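Local structure of diffuse adherence adhesin (Escherichia coli, 4MEE) at residues Met166-Arg171 with Gln339-Ala344; Glu302-Asn307 with His354-Gly359; Thr372-Arg377 with Ala400-Asn405. The protein mediates bacterial attachment to mammalian cells, autoaggregation and biofilm formation, this chain being its C-terminal transport unit, a beta-barrel in the outer membrane. One frame throughout, in Å; residues are numbered along the deposited sequence.

Interaction 1 (Met166-Arg171 with Gln339-Ala344); sequences MDLNER and QPHLQA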
# COMPACT_ATOMS: atom_id res chain seq x y z
N MET A 166 0.81 -4.46 -1.67
CA MET A 166 1.50 -4.52 -2.94
C MET A 166 0.49 -4.35 -4.06
O MET A 166 -0.43 -5.15 -4.21
CB MET A 166 2.21 -5.85 -3.09
CG MET A 166 3.49 -5.75 -3.91
SD MET A 166 4.13 -7.37 -4.38
CE MET A 166 2.60 -8.28 -4.58
N ASP A 167 0.67 -3.32 -4.88
CA ASP A 167 -0.26 -3.04 -5.95
C ASP A 167 -0.05 -3.97 -7.10
O ASP A 167 0.94 -4.67 -7.17
CB ASP A 167 -0.09 -1.61 -6.43
CG ASP A 167 -0.93 -0.64 -5.64
OD1 ASP A 167 -1.97 -1.05 -5.09
OD2 ASP A 167 -0.56 0.55 -5.58
N LEU A 168 -1.00 -3.97 -8.02
CA LEU A 168 -0.93 -4.79 -9.19
C LEU A 168 0.19 -4.24 -10.02
O LEU A 168 0.55 -3.08 -9.87
CB LEU A 168 -2.20 -4.62 -9.98
CG LEU A 168 -3.16 -5.80 -10.09
CD1 LEU A 168 -3.18 -6.59 -8.80
CD2 LEU A 168 -4.54 -5.23 -10.34
N ASN A 169 0.76 -5.11 -10.85
CA ASN A 169 1.72 -4.75 -11.87
C ASN A 169 3.10 -4.55 -11.29
O ASN A 169 4.06 -4.35 -12.01
CB ASN A 169 1.28 -3.52 -12.66
CG ASN A 169 0.21 -3.84 -13.69
OD1 ASN A 169 0.38 -4.72 -14.53
ND2 ASN A 169 -0.89 -3.10 -13.64
N GLU A 170 3.21 -4.61 -9.98
CA GLU A 170 4.50 -4.49 -9.38
C GLU A 170 5.29 -5.76 -9.62
O GLU A 170 6.45 -5.72 -9.97
CB GLU A 170 4.38 -4.21 -7.90
CG GLU A 170 4.72 -2.78 -7.56
CD GLU A 170 6.18 -2.47 -7.80
OE1 GLU A 170 6.79 -3.10 -8.69
OE2 GLU A 170 6.71 -1.59 -7.10
N ARG A 171 4.63 -6.90 -9.46
CA ARG A 171 5.29 -8.17 -9.58
C ARG A 171 5.36 -8.65 -11.01
O ARG A 171 4.66 -9.58 -11.38
CB ARG A 171 4.54 -9.22 -8.77
CG ARG A 171 5.11 -9.46 -7.40
CD ARG A 171 6.58 -9.16 -7.37
NE ARG A 171 6.81 -7.86 -6.77
CZ ARG A 171 7.80 -7.06 -7.13
NH1 ARG A 171 8.62 -7.46 -8.09
NH2 ARG A 171 7.97 -5.88 -6.55
N GLN A 339 -4.52 -0.72 -20.03
CA GLN A 339 -4.83 -1.74 -19.04
C GLN A 339 -5.92 -1.30 -18.04
O GLN A 339 -5.61 -0.66 -17.04
CB GLN A 339 -3.56 -2.15 -18.29
CG GLN A 339 -3.75 -3.36 -17.38
CD GLN A 339 -2.67 -3.47 -16.32
OE1 GLN A 339 -1.94 -4.46 -16.28
NE2 GLN A 339 -2.56 -2.47 -15.47
N PRO A 340 -7.18 -1.65 -18.33
CA PRO A 340 -8.22 -1.53 -17.31
C PRO A 340 -8.08 -2.66 -16.29
O PRO A 340 -7.87 -3.81 -16.69
CB PRO A 340 -9.52 -1.66 -18.10
CG PRO A 340 -9.15 -2.46 -19.30
CD PRO A 340 -7.73 -2.09 -19.63
N HIS A 341 -8.17 -2.34 -15.00
CA HIS A 341 -7.95 -3.33 -13.95
C HIS A 341 -8.79 -3.10 -12.69
O HIS A 341 -9.27 -1.99 -12.45
CB HIS A 341 -6.46 -3.40 -13.58
CG HIS A 341 -5.89 -2.10 -13.12
ND1 HIS A 341 -5.08 -1.31 -13.93
CD2 HIS A 341 -6.01 -1.43 -11.95
CE1 HIS A 341 -4.73 -0.23 -13.26
NE2 HIS A 341 -5.28 -0.27 -12.06
N LEU A 342 -8.94 -4.16 -11.90
CA LEU A 342 -9.72 -4.13 -10.66
C LEU A 342 -8.98 -4.93 -9.59
O LEU A 342 -8.49 -6.03 -9.86
CB LEU A 342 -11.12 -4.71 -10.91
CG LEU A 342 -12.09 -4.94 -9.75
CD1 LEU A 342 -12.66 -3.63 -9.22
CD2 LEU A 342 -13.22 -5.86 -10.19
N GLN A 343 -8.92 -4.39 -8.38
CA GLN A 343 -8.19 -5.01 -7.26
C GLN A 343 -8.97 -4.87 -5.95
O GLN A 343 -9.54 -3.82 -5.67
CB GLN A 343 -6.80 -4.38 -7.12
CG GLN A 343 -5.91 -5.02 -6.06
CD GLN A 343 -4.67 -4.22 -5.73
OE1 GLN A 343 -4.54 -3.05 -6.11
NE2 GLN A 343 -3.73 -4.84 -5.02
N ALA A 344 -8.98 -5.94 -5.15
CA ALA A 344 -9.61 -5.93 -3.83
C ALA A 344 -8.65 -6.45 -2.76
O ALA A 344 -7.97 -7.46 -2.96
CB ALA A 344 -10.89 -6.76 -3.84
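Within the autotransporter beta-barrel, the linker that follows helix 149-162 lies against the inner wall and sets Leu-168 beside Gln-343 and His-341 of transmembrane strand 333-355. Gln-339, His-341 and Gln-343 all turn inward to meet it, whereas Leu-342 points to the outer surface. Leu-168 supplies the apolar part: its CD2 lies 4.0 Å from Gln-343 CB and 4.2 Å from His-341 CB, and its CD1 approaches Gln-343 CG, the two side chains sliding past each other in opposite directions. The linker bends here in a type II turn from Asp-167 to Glu-170. Asn-169 sits at its third position with phi 79°, a left-handed conformation that asparagine tolerates well, and its amide meets that of Gln-339 from the opposite direction, the two planes nearly coplanar. Asp-167 directs OD1 to Lys-373 of the next strand in a salt bridge, and Glu-284 receives the backbone N-H of Asn-169, so polar wall residues hold the linker from several strands. The strand turns Gln-343 inward, and with CG anti to the backbone N (chi1 -175°) and the chain extended, its NE2 reaches to 3.4 Å from Met-166 O, a weak hydrogen bond.

Interaction 2 (Glu302-Asn307 with His354-Gly359); sequences EEEKYN and HQEDNG
Glu-304 OE2 accepts the backbone N-H of Asp-357 at 3.1 Å, the N-H coming from above the carboxylate plane at an N-H...O angle of 145°. The glutamate gets there by folding: with CG beside its own backbone N (chi1 -51°) and a further bend at chi2, the carboxylate swings across to the facing chain. Its other oxygen, OE1, lies near the plane of the His-354 ring, at the CE1 edge, and Glu-304 CG packs 4.1 Å from Glu-356 CG. A long, flexible acid suits this place, serving a backbone N-H with its end and lending methylenes to its neighbour. Acidic groups are nevertheless gathered here, Glu-302 OE2 standing 3.5 Å from Asp-357 OD2; both residues are on the surface, where solvent would soften the repulsion. Glu-356 turns its own carboxylate to Arg-147 in a salt bridge. Further along, Tyr-306 CB makes an off-centre CH-pi contact with the imidazole of His-354, 4.2 Å from the ring centroid, and the tyrosine ring goes on to meet Tyr-153 of helix 149-162. Gly-359, whose positive phi (94°) suits a residue without a side chain, returns its N-H to Glu-356 O at 2.9 Å. This closes a type I beta turn between strands 333-355 and 361-365, near the ends of hairpin strands 303-327 and 333-355, at the rim of the beta-barrel.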
# COMPACT_ATOMS: atom_id res chain seq x y z
N GLU A 302 3.70 9.65 30.09
CA GLU A 302 4.49 8.48 29.88
C GLU A 302 4.00 7.78 28.63
O GLU A 302 2.89 8.03 28.18
CB GLU A 302 4.37 7.58 31.10
CG GLU A 302 4.46 6.12 30.76
CD GLU A 302 5.17 5.35 31.83
OE1 GLU A 302 6.20 4.73 31.52
OE2 GLU A 302 4.72 5.39 32.99
N GLU A 303 4.83 6.92 28.08
CA GLU A 303 4.54 6.34 26.79
C GLU A 303 3.89 4.99 26.84
O GLU A 303 4.25 4.16 27.64
CB GLU A 303 5.82 6.20 26.04
CG GLU A 303 5.62 5.63 24.68
CD GLU A 303 6.83 4.86 24.30
OE1 GLU A 303 7.12 3.88 25.01
OE2 GLU A 303 7.50 5.25 23.34
N GLU A 304 2.97 4.75 25.92
CA GLU A 304 2.22 3.50 25.94
C GLU A 304 2.47 2.57 24.79
O GLU A 304 2.34 2.95 23.65
CB GLU A 304 0.74 3.81 25.95
CG GLU A 304 0.36 4.78 27.01
CD GLU A 304 0.15 4.08 28.31
OE1 GLU A 304 -0.02 2.85 28.33
OE2 GLU A 304 0.17 4.78 29.32
N LYS A 305 2.72 1.31 25.11
CA LYS A 305 3.04 0.34 24.09
C LYS A 305 2.06 -0.79 24.00
O LYS A 305 1.60 -1.30 25.01
CB LYS A 305 4.40 -0.24 24.37
CG LYS A 305 5.36 0.81 24.89
CD LYS A 305 6.78 0.42 24.61
CE LYS A 305 7.09 -0.92 25.24
NZ LYS A 305 8.55 -1.07 25.41
N TYR A 306 1.78 -1.21 22.77
CA TYR A 306 0.87 -2.30 22.44
C TYR A 306 1.28 -2.96 21.11
O TYR A 306 2.25 -2.54 20.51
CB TYR A 306 -0.56 -1.77 22.38
CG TYR A 306 -0.83 -0.72 21.36
CD1 TYR A 306 -0.44 0.58 21.55
CD2 TYR A 306 -1.52 -1.03 20.22
CE1 TYR A 306 -0.70 1.51 20.63
CE2 TYR A 306 -1.78 -0.10 19.30
CZ TYR A 306 -1.37 1.16 19.52
OH TYR A 306 -1.65 2.06 18.59
N ASN A 307 0.55 -3.98 20.66
CA ASN A 307 0.85 -4.65 19.38
C ASN A 307 -0.31 -4.71 18.44
O ASN A 307 -1.41 -4.89 18.88
CB ASN A 307 1.13 -6.12 19.57
CG ASN A 307 2.04 -6.40 20.71
OD1 ASN A 307 1.79 -7.31 21.48
ND2 ASN A 307 3.11 -5.63 20.82
N HIS A 354 -5.99 -2.07 24.65
CA HIS A 354 -4.95 -1.52 25.51
C HIS A 354 -5.45 -0.49 26.51
O HIS A 354 -6.15 0.45 26.15
CB HIS A 354 -3.83 -0.92 24.66
CG HIS A 354 -2.62 -0.53 25.44
ND1 HIS A 354 -2.29 0.78 25.71
CD2 HIS A 354 -1.66 -1.28 26.03
CE1 HIS A 354 -1.18 0.82 26.42
NE2 HIS A 354 -0.77 -0.41 26.63
N GLN A 355 -5.08 -0.69 27.77
CA GLN A 355 -5.42 0.24 28.84
C GLN A 355 -4.24 1.15 29.18
O GLN A 355 -3.10 0.69 29.32
CB GLN A 355 -5.87 -0.52 30.09
CG GLN A 355 -6.32 0.38 31.23
CD GLN A 355 -7.10 -0.36 32.29
OE1 GLN A 355 -6.68 -1.42 32.76
NE2 GLN A 355 -8.23 0.21 32.69
N GLU A 356 -4.52 2.44 29.32
CA GLU A 356 -3.48 3.43 29.56
C GLU A 356 -3.18 3.64 31.02
O GLU A 356 -3.86 3.11 31.90
CB GLU A 356 -3.88 4.76 28.94
CG GLU A 356 -3.74 4.80 27.43
CD GLU A 356 -4.08 6.17 26.89
OE1 GLU A 356 -3.21 7.06 26.93
OE2 GLU A 356 -5.22 6.35 26.42
N ASP A 357 -2.17 4.46 31.28
CA ASP A 357 -1.76 4.79 32.63
C ASP A 357 -2.92 5.41 33.39
O ASP A 357 -3.01 5.29 34.60
CB ASP A 357 -0.60 5.78 32.58
CG ASP A 357 0.53 5.38 33.50
OD1 ASP A 357 0.55 4.21 33.94
OD2 ASP A 357 1.41 6.23 33.76
N ASN A 358 -3.81 6.07 32.66
CA ASN A 358 -4.94 6.75 33.28
C ASN A 358 -6.17 5.88 33.43
O ASN A 358 -7.18 6.31 33.99
CB ASN A 358 -5.28 8.05 32.54
CG ASN A 358 -5.13 7.93 31.04
OD1 ASN A 358 -5.92 7.26 30.37
ND2 ASN A 358 -4.12 8.60 30.49
N GLY A 359 -6.07 4.65 32.94
CA GLY A 359 -7.15 3.68 33.07
C GLY A 359 -8.06 3.68 31.87
O GLY A 359 -9.08 3.00 31.86

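Interaction 3 (Thr372-Arg377 with Ala400-Asn405); sequences TKAGIR and ANWIHN
Lys-373 and Ile-403 are cross-strand partners in a non-hydrogen-bonded pair of two antiparallel transmembrane strands, and their side chains run side by side into the barrel. From CB the lysine turns CG beside its own backbone N (chi1 -71°) and then stays extended to the end. CG lies 4.0 Å from Ile-403 CG1, CD continues past the same branch, and CE meets Ile-403 CG1 again at 4.0 Å. The methylenes are thus flanked by isoleucine, and NZ is carried beyond it to salt bridges with Asp-167 of the linker in the pore and Glu-428 of strand 425-436. On the same face, Gly-375 is paired with Asn-401. Having no side chain, the glycine lets Asn-401 OD1 lie over its CA, from where OD1 takes a hydrogen bond from His-341 NE2; Asn-401 ND2 meanwhile serves Glu-399 and Glu-428. The backbones are joined by six hydrogen bonds in three hydrogen-bonded pairs, Thr-372 with His-404, Ala-374 with Trp-402 and Ile-376 with Ala-400. Thr-372 N lies 2.8 Å from His-404 O. At the other end Ala-400 N is 3.3 Å from Ile-376 O. The axes of segments 372-377 and 400-405 run at 168°, nearly antiparallel. These three pairs turn their side chains to the outer face, where Ala-374 CB lies 4.4 Å from Trp-402 CE3 and His-404 CB sits above the indole, offset toward its rim. Trp-402 NE1 and His-404 ND1 both bond to Asn-425. Most outward side chains, alanine, isoleucine and tryptophan, suit a lipid-facing surface, with Thr-372 and His-404 as polar exceptions toward one end. Inside, Ile-403 lies along the lysine methylenes, and the amine of Lys-373, bridged to two carboxylates, is probably kept positively charged.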
# COMPACT_ATOMS: atom_id res chain seq x y z
N THR A 372 -11.05 -1.45 -2.30
CA THR A 372 -11.24 -1.79 -3.70
C THR A 372 -10.63 -0.72 -4.60
O THR A 372 -10.90 0.48 -4.43
CB THR A 372 -12.73 -2.00 -4.06
OG1 THR A 372 -13.41 -2.58 -2.95
CG2 THR A 372 -12.87 -2.92 -5.27
N LYS A 373 -9.79 -1.16 -5.53
CA LYS A 373 -9.18 -0.28 -6.51
C LYS A 373 -9.67 -0.64 -7.91
O LYS A 373 -9.60 -1.80 -8.31
CB LYS A 373 -7.65 -0.37 -6.44
CG LYS A 373 -7.04 0.26 -5.20
CD LYS A 373 -5.53 0.32 -5.30
CE LYS A 373 -4.94 1.11 -4.14
NZ LYS A 373 -3.47 1.34 -4.30
N ALA A 374 -10.19 0.36 -8.62
CA ALA A 374 -10.61 0.20 -10.00
C ALA A 374 -9.96 1.29 -10.83
O ALA A 374 -10.01 2.46 -10.46
CB ALA A 374 -12.13 0.28 -10.11
N GLY A 375 -9.33 0.92 -11.93
CA GLY A 375 -8.62 1.90 -12.73
C GLY A 375 -8.09 1.44 -14.06
O GLY A 375 -8.36 0.32 -14.50
N ILE A 376 -7.35 2.32 -14.71
CA ILE A 376 -6.73 2.04 -15.99
C ILE A 376 -5.29 2.53 -16.00
O ILE A 376 -5.02 3.65 -15.56
CB ILE A 376 -7.47 2.71 -17.15
CG1 ILE A 376 -6.80 2.34 -18.47
CG2 ILE A 376 -7.48 4.22 -16.98
CD1 ILE A 376 -7.78 2.08 -19.59
N ARG A 377 -4.39 1.70 -16.52
CA ARG A 377 -3.01 2.12 -16.72
C ARG A 377 -2.65 2.24 -18.19
O ARG A 377 -2.97 1.36 -18.99
CB ARG A 377 -2.02 1.17 -16.04
CG ARG A 377 -0.60 1.71 -16.09
CD ARG A 377 0.43 0.65 -15.76
NE ARG A 377 0.60 0.46 -14.32
CZ ARG A 377 1.75 0.16 -13.73
NH1 ARG A 377 2.85 0.02 -14.46
NH2 ARG A 377 1.81 0.00 -12.42
N ALA A 400 -4.34 5.85 -13.26
CA ALA A 400 -5.37 6.51 -12.47
C ALA A 400 -6.32 5.48 -11.86
O ALA A 400 -6.80 4.58 -12.55
CB ALA A 400 -6.14 7.51 -13.32
N ASN A 401 -6.58 5.61 -10.56
CA ASN A 401 -7.41 4.66 -9.83
C ASN A 401 -8.47 5.31 -8.94
O ASN A 401 -8.31 6.44 -8.48
CB ASN A 401 -6.54 3.74 -8.97
CG ASN A 401 -5.78 2.71 -9.78
OD1 ASN A 401 -6.33 2.06 -10.66
ND2 ASN A 401 -4.49 2.55 -9.47
N TRP A 402 -9.55 4.57 -8.70
CA TRP A 402 -10.56 4.95 -7.73
C TRP A 402 -10.49 4.00 -6.53
O TRP A 402 -10.65 2.78 -6.67
CB TRP A 402 -11.95 4.96 -8.36
CG TRP A 402 -13.09 5.04 -7.38
CD1 TRP A 402 -13.21 5.88 -6.31
CD2 TRP A 402 -14.30 4.26 -7.41
NE1 TRP A 402 -14.39 5.66 -5.66
CE2 TRP A 402 -15.09 4.68 -6.31
CE3 TRP A 402 -14.78 3.25 -8.24
CZ2 TRP A 402 -16.33 4.11 -6.03
CZ3 TRP A 402 -16.03 2.69 -7.96
CH2 TRP A 402 -16.79 3.12 -6.86
N ILE A 403 -10.22 4.56 -5.36
CA ILE A 403 -10.12 3.77 -4.15
C ILE A 403 -11.41 3.90 -3.36
O ILE A 403 -11.87 5.01 -3.09
CB ILE A 403 -8.95 4.22 -3.27
CG1 ILE A 403 -7.63 4.02 -4.02
CG2 ILE A 403 -8.94 3.47 -1.95
CD1 ILE A 403 -6.51 4.92 -3.53
N HIS A 404 -11.98 2.76 -3.00
CA HIS A 404 -13.16 2.71 -2.17
C HIS A 404 -12.81 1.89 -0.95
O HIS A 404 -12.13 0.88 -1.07
CB HIS A 404 -14.30 2.05 -2.93
CG HIS A 404 -15.55 1.88 -2.12
ND1 HIS A 404 -16.32 2.94 -1.72
CD2 HIS A 404 -16.16 0.77 -1.65
CE1 HIS A 404 -17.36 2.49 -1.03
NE2 HIS A 404 -17.28 1.18 -0.97
N ASN A 405 -13.26 2.31 0.23
CA ASN A 405 -13.09 1.52 1.43
C ASN A 405 -14.42 1.17 2.06
O ASN A 405 -15.30 2.04 2.18
CB ASN A 405 -12.23 2.26 2.44
CG ASN A 405 -10.80 2.37 2.00
OD1 ASN A 405 -10.06 1.39 2.00
ND2 ASN A 405 -10.39 3.57 1.62

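In the fold
Interactions 1 and 3 are neighbours in the barrel wall, their centres about 9 Å apart. Strands 333-355 and 370-383 join them side by side through probable hydrogen bonds, Gln-343 O to Lys-373 N and Gln-339 O to Arg-377 N, both 2.7 Å; a salt bridge on the inner side ties them again. Interaction 2 shares strand 333-355 with interaction 1 but lies toward its other end, on the opposite side of the chain's centre, with centres about 38 Å apart and nearest atoms about 20 Å. Helix 149-162 spans part of this gap: it packs on Tyr-306 and His-354, and the linker of interaction 1 follows it.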